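Local structure of motility-associated killing factor MakB (Vibrio cholerae serotype O1, 6W1W) at residues W47-E50 against V51-R54; E64-Q67 against Q68-K71; E234-Q237 against D238-K241. The protein is probably one component of a three-part cytotoxin structurally similar to alpha-pore-forming toxins. All blocks are in the same frame, centred on the assembly; numbering follows the deposited sequence.

The three contacts come in series along the chain, and each joins residues about one helical turn apart. Contact 1 lies near the start of helix 46-66. Contact 2 lies at the other end of that helix, where the helix is interrupted and the chain continues as helix 69-90. Their centres are about 26 Å apart. Contact 3 belongs to the short helix 233-245, which follows strand 209-220 and packs on helix 157-176. Its centre is about 29 Å from that of contact 1 and about 36 Å from that of contact 2. No two contacts touch. Contacts 1 and 2 follow one long helix of the bundle, and contact 3 a short helix near the mixed sheet, consistent with the elongated alpha-pore-forming toxin type.

Contact 1: W47-E50 against V51-R54; sequences WLVE and VRSR
Glu50 and Arg54 form an i to i+4 salt bridge on helix 46-66. Their side chains run side by side and point the same way. OE2 of Glu50 lies 2.8 Å from NH2 of Arg54, with the carboxylate and guanidinium planes turned 24° apart. The Glu50 chain can run beside the arginine because its CG is swung away from the backbone N (chi1 -166°). OE2 is also hydrogen-bonded to OG of Ser145 in helix 100-151, so two partners hold this carboxylate.

One turn earlier, Trp47 and Val51 also lie alongside each other. CG2 of Val51 meets the edge of the indole at CE3, 4.1 Å away. Both also pack on other helices: Trp47 on helix 251-270 and Val51 on helix 100-151.

Arg52 bends back over the preceding turn. Its NH2 comes within 3.7 Å of Leu48 CG, and Leu48 O lies over one face of the guanidinium. NH1 makes its salt bridge with Asp44, just before the helix. On the exposed side, Ser53 N and Ser53 OG both bond to Val49 O at 3.3 Å, reaching it from opposite faces of the carbonyl plane.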
# COMPACT_ATOMS: atom_id res chain seq x y z
N TRP A 47 -23.75 -9.77 18.93
CA TRP A 47 -22.92 -9.65 17.73
C TRP A 47 -21.91 -8.52 17.86
O TRP A 47 -20.82 -8.60 17.29
CB TRP A 47 -23.80 -9.44 16.50
CG TRP A 47 -24.58 -8.14 16.48
CD1 TRP A 47 -25.87 -7.95 16.88
CD2 TRP A 47 -24.11 -6.86 16.02
NE1 TRP A 47 -26.23 -6.64 16.71
CE2 TRP A 47 -25.17 -5.95 16.18
CE3 TRP A 47 -22.90 -6.40 15.49
CZ2 TRP A 47 -25.06 -4.60 15.84
CZ3 TRP A 47 -22.79 -5.06 15.16
CH2 TRP A 47 -23.86 -4.18 15.33
N LEU A 48 -22.25 -7.47 18.62
CA LEU A 48 -21.37 -6.31 18.75
C LEU A 48 -20.20 -6.59 19.67
O LEU A 48 -19.05 -6.23 19.37
CB LEU A 48 -22.17 -5.10 19.25
CG LEU A 48 -21.41 -3.77 19.27
CD1 LEU A 48 -21.04 -3.37 17.86
CD2 LEU A 48 -22.22 -2.69 19.96
N VAL A 49 -20.46 -7.22 20.83
CA VAL A 49 -19.38 -7.68 21.69
C VAL A 49 -18.50 -8.66 20.92
O VAL A 49 -17.27 -8.66 21.06
CB VAL A 49 -19.94 -8.30 22.98
CG1 VAL A 49 -18.81 -8.64 23.95
CG2 VAL A 49 -20.94 -7.36 23.64
N GLU A 50 -19.12 -9.49 20.08
CA GLU A 50 -18.36 -10.39 19.22
C GLU A 50 -17.53 -9.61 18.21
O GLU A 50 -16.38 -9.97 17.94
CB GLU A 50 -19.33 -11.35 18.51
CG GLU A 50 -18.67 -12.54 17.84
CD GLU A 50 -19.68 -13.54 17.33
OE1 GLU A 50 -20.37 -14.17 18.16
OE2 GLU A 50 -19.79 -13.69 16.09
N VAL A 51 -18.08 -8.53 17.65
CA VAL A 51 -17.36 -7.77 16.63
C VAL A 51 -16.17 -7.05 17.24
O VAL A 51 -15.09 -6.98 16.64
CB VAL A 51 -18.32 -6.81 15.91
CG1 VAL A 51 -17.57 -5.63 15.32
CG2 VAL A 51 -19.07 -7.54 14.81
N ARG A 52 -16.34 -6.49 18.44
CA ARG A 52 -15.23 -5.82 19.11
C ARG A 52 -14.07 -6.77 19.32
O ARG A 52 -12.90 -6.39 19.14
CB ARG A 52 -15.69 -5.24 20.44
CG ARG A 52 -15.48 -3.74 20.59
CD ARG A 52 -15.89 -3.25 21.97
NE ARG A 52 -17.12 -3.88 22.43
CZ ARG A 52 -18.34 -3.52 22.05
NH1 ARG A 52 -19.40 -4.15 22.53
NH2 ARG A 52 -18.50 -2.51 21.20
N SER A 53 -14.36 -8.02 19.70
CA SER A 53 -13.31 -9.00 19.90
C SER A 53 -12.58 -9.31 18.61
O SER A 53 -11.34 -9.33 18.57
CB SER A 53 -13.89 -10.28 20.51
OG SER A 53 -14.40 -10.02 21.80
N ARG A 54 -13.32 -9.54 17.52
CA ARG A 54 -12.69 -9.97 16.28
C ARG A 54 -11.88 -8.86 15.62
O ARG A 54 -11.01 -9.16 14.80
CB ARG A 54 -13.73 -10.53 15.33
CG ARG A 54 -14.64 -11.55 15.99
CD ARG A 54 -15.16 -12.60 15.03
NE ARG A 54 -16.12 -13.47 15.71
CZ ARG A 54 -16.63 -14.58 15.18
NH1 ARG A 54 -16.26 -14.97 13.97
NH2 ARG A 54 -17.50 -15.30 15.88

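Contact 2: E64-Q67 against Q68-K71; sequences EFMQ and QKPK
Phe65 O accepts two backbone hydrogen bonds at the break between helices 46-66 and 69-90. Lys69 N reaches it at 2.9 Å, nearly in line with the C=O bond. Gln68 N reaches it at 2.8 Å from above the carbonyl plane. This single oxygen therefore links the end of helix 46-66 to the residues leading into helix 69-90.

The side chains of Phe65 and Lys69 also meet. The Phe65 ring and the Lys69 chain cross at a slant, with CE2 of Phe65 4.1 Å from CB of Lys69. Lys69 then bends at its third torsion (chi3 53°), which brings its CE within 3.5 Å of Met66 O. Pro70 adds a second carbon there: its CD is also 3.5 Å from Met66 O. As a proline, Pro70 has no N-H to give to that carbonyl, which fits a break in the helical bonding here.

Beyond this shell, Lys69 NZ has weak partners in helix 9-35, Asp30 and Ser27 O. Glu64 pairs with Lys130 of helix 100-151. The Phe65 ring is buried between these two helices, against Ile26 and Asp30 of 9-35 and Phe128 and Ser131 of 100-151.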
# COMPACT_ATOMS: atom_id res chain seq x y z
N GLU A 64 2.11 -9.28 12.56
CA GLU A 64 3.25 -10.02 12.01
C GLU A 64 3.82 -9.32 10.79
O GLU A 64 5.03 -9.07 10.70
CB GLU A 64 2.83 -11.45 11.68
CG GLU A 64 3.95 -12.30 11.10
CD GLU A 64 3.43 -13.56 10.43
OE1 GLU A 64 2.19 -13.73 10.37
OE2 GLU A 64 4.25 -14.38 9.97
N PHE A 65 2.95 -8.98 9.83
CA PHE A 65 3.40 -8.26 8.64
C PHE A 65 3.79 -6.82 8.96
O PHE A 65 4.74 -6.29 8.37
CB PHE A 65 2.31 -8.32 7.56
CG PHE A 65 1.89 -6.97 7.03
CD1 PHE A 65 0.88 -6.24 7.66
CD2 PHE A 65 2.47 -6.44 5.89
CE1 PHE A 65 0.49 -5.01 7.17
CE2 PHE A 65 2.08 -5.21 5.39
CZ PHE A 65 1.09 -4.49 6.03
N MET A 66 3.08 -6.19 9.90
CA MET A 66 3.32 -4.79 10.24
C MET A 66 4.78 -4.53 10.60
O MET A 66 5.31 -3.45 10.31
CB MET A 66 2.41 -4.36 11.39
CG MET A 66 2.77 -3.04 12.07
SD MET A 66 1.89 -2.76 13.62
CE MET A 66 2.77 -1.33 14.25
N GLN A 67 5.44 -5.50 11.23
CA GLN A 67 6.84 -5.35 11.62
C GLN A 67 7.81 -5.84 10.55
O GLN A 67 9.02 -5.69 10.72
CB GLN A 67 7.09 -6.07 12.95
CG GLN A 67 6.21 -5.57 14.08
CD GLN A 67 6.46 -6.28 15.40
OE1 GLN A 67 5.65 -6.20 16.32
NE2 GLN A 67 7.59 -6.98 15.49
N GLN A 68 7.31 -6.42 9.46
CA GLN A 68 8.15 -6.76 8.33
C GLN A 68 8.07 -5.75 7.20
O GLN A 68 8.95 -5.75 6.33
CB GLN A 68 7.78 -8.15 7.79
CG GLN A 68 8.23 -9.29 8.67
CD GLN A 68 9.73 -9.31 8.87
OE1 GLN A 68 10.50 -9.51 7.93
NE2 GLN A 68 10.16 -9.10 10.11
N LYS A 69 7.05 -4.89 7.19
CA LYS A 69 6.91 -3.91 6.12
C LYS A 69 8.09 -2.95 6.03
O LYS A 69 8.65 -2.80 4.93
CB LYS A 69 5.57 -3.17 6.29
CG LYS A 69 5.57 -1.72 5.83
CD LYS A 69 4.35 -0.98 6.38
CE LYS A 69 4.27 -1.12 7.90
NZ LYS A 69 3.04 -0.51 8.47
N PRO A 70 8.54 -2.30 7.11
CA PRO A 70 9.75 -1.46 6.99
C PRO A 70 11.01 -2.25 6.71
O PRO A 70 11.96 -1.69 6.14
CB PRO A 70 9.82 -0.74 8.34
CG PRO A 70 9.13 -1.66 9.28
CD PRO A 70 8.00 -2.25 8.49
N LYS A 71 11.06 -3.53 7.08
CA LYS A 71 12.24 -4.34 6.79
C LYS A 71 12.30 -4.71 5.31
O LYS A 71 13.36 -4.58 4.67
CB LYS A 71 12.24 -5.60 7.65
CG LYS A 71 12.60 -5.38 9.12
CD LYS A 71 12.75 -6.71 9.85
CE LYS A 71 13.32 -6.53 11.25
NZ LYS A 71 12.39 -5.83 12.17

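Contact 3: E234-Q237 against D238-K241; sequences EVQQ and DLDK
Gln236 and Asp240 bring two flat groups together, an amide and a carboxylate whose planes stand 71° apart. As modelled, OE1 of Gln236 is 3.7 Å from OD1 of Asp240. Both are oxygens, so the approach is a neighbouring position and not a bond. The backbone oxygen of Gln236 sits over one face of the same carboxylate, 3.4 Å from Asp240 CG. Asp238, two residues earlier and on another side of the helix, does the same: Glu234 O lies above one face of its carboxylate, 3.5 Å from Asp238 CG. In both aspartates CG lies anti to the carbonyl carbon (chi1 -67° in Asp238), which folds the acid back over the preceding turn.

The backbone follows i to i+4 alpha-helical bonding. Asp238 N bonds to Glu234 O, Leu239 N to Val235 O, Asp240 N to Gln236 O and Lys241 N to Gln237 O. The last two donors stand well above their carbonyl planes. This is the short helix 233-245, which comes after strand 209-220 and the small helix 225-230. Within these residues the buried apolar side chains are Val235 and Leu239, which lie side by side and point the same way. CG1 of Val235 meets CD1 of Leu239 at 3.8 Å. Leu239 CD1 is also 3.5 Å from Val235 O, so this methyl rests against both the side chain and the backbone of Val235.

Val235 packs on Ser173 and Ile174 of helix 157-176. Leu239 meets Thr347 and Asn350, in the connection between strands 338-346 and 351-354. Asp238 OD2 has a weak hydrogen bond to Ser173, while its OD1 comes close to OE1 of Glu166. That proximity of two acids may raise the pKa of one of them. The Lys241 side chain also touches Glu166.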
# COMPACT_ATOMS: atom_id res chain seq x y z
N GLU A 234 -18.80 17.02 -3.21
CA GLU A 234 -19.31 15.65 -3.13
C GLU A 234 -19.23 15.12 -1.70
O GLU A 234 -20.15 14.44 -1.23
CB GLU A 234 -18.55 14.73 -4.07
CG GLU A 234 -18.73 15.05 -5.54
CD GLU A 234 -17.99 14.07 -6.43
OE1 GLU A 234 -17.32 13.16 -5.90
OE2 GLU A 234 -18.09 14.22 -7.67
N VAL A 235 -18.14 15.44 -0.99
CA VAL A 235 -18.01 15.01 0.40
C VAL A 235 -19.13 15.59 1.25
O VAL A 235 -19.70 14.90 2.10
CB VAL A 235 -16.62 15.40 0.95
CG1 VAL A 235 -16.51 15.04 2.42
CG2 VAL A 235 -15.52 14.73 0.14
N GLN A 236 -19.47 16.86 1.02
CA GLN A 236 -20.53 17.49 1.79
C GLN A 236 -21.92 16.99 1.40
O GLN A 236 -22.85 17.08 2.21
CB GLN A 236 -20.45 19.01 1.64
CG GLN A 236 -19.58 19.68 2.68
CD GLN A 236 -20.17 19.60 4.08
OE1 GLN A 236 -21.32 19.20 4.27
NE2 GLN A 236 -19.38 19.99 5.08
N GLN A 237 -22.08 16.46 0.19
CA GLN A 237 -23.36 15.89 -0.21
C GLN A 237 -23.56 14.49 0.34
O GLN A 237 -24.70 14.08 0.61
CB GLN A 237 -23.49 15.88 -1.74
CG GLN A 237 -23.56 17.26 -2.38
CD GLN A 237 -23.51 17.21 -3.89
OE1 GLN A 237 -23.85 16.20 -4.51
NE2 GLN A 237 -23.09 18.31 -4.51
N ASP A 238 -22.47 13.73 0.49
CA ASP A 238 -22.54 12.43 1.16
C ASP A 238 -22.67 12.60 2.67
O ASP A 238 -23.40 11.84 3.31
CB ASP A 238 -21.31 11.59 0.82
CG ASP A 238 -21.26 11.20 -0.65
OD1 ASP A 238 -22.34 11.15 -1.28
OD2 ASP A 238 -20.16 10.93 -1.17
N LEU A 239 -21.98 13.58 3.24
CA LEU A 239 -22.10 13.85 4.67
C LEU A 239 -23.53 14.23 5.05
O LEU A 239 -24.05 13.77 6.07
CB LEU A 239 -21.14 14.97 5.08
CG LEU A 239 -19.73 14.56 5.52
CD1 LEU A 239 -18.76 15.72 5.39
CD2 LEU A 239 -19.77 14.05 6.95
N ASP A 240 -24.18 15.08 4.24
CA ASP A 240 -25.53 15.52 4.58
C ASP A 240 -26.54 14.41 4.34
O ASP A 240 -27.48 14.24 5.13
CB ASP A 240 -25.90 16.77 3.77
CG ASP A 240 -25.34 18.04 4.37
OD1 ASP A 240 -24.66 17.97 5.42
OD2 ASP A 240 -25.58 19.13 3.80
N LYS A 241 -26.37 13.64 3.26
CA LYS A 241 -27.27 12.53 2.98
C LYS A 241 -27.24 11.51 4.11
O LYS A 241 -28.28 10.92 4.45
CB LYS A 241 -26.89 11.89 1.65
CG LYS A 241 -27.96 11.02 1.01
CD LYS A 241 -27.44 10.41 -0.28
CE LYS A 241 -28.56 10.14 -1.29
NZ LYS A 241 -29.08 11.40 -1.91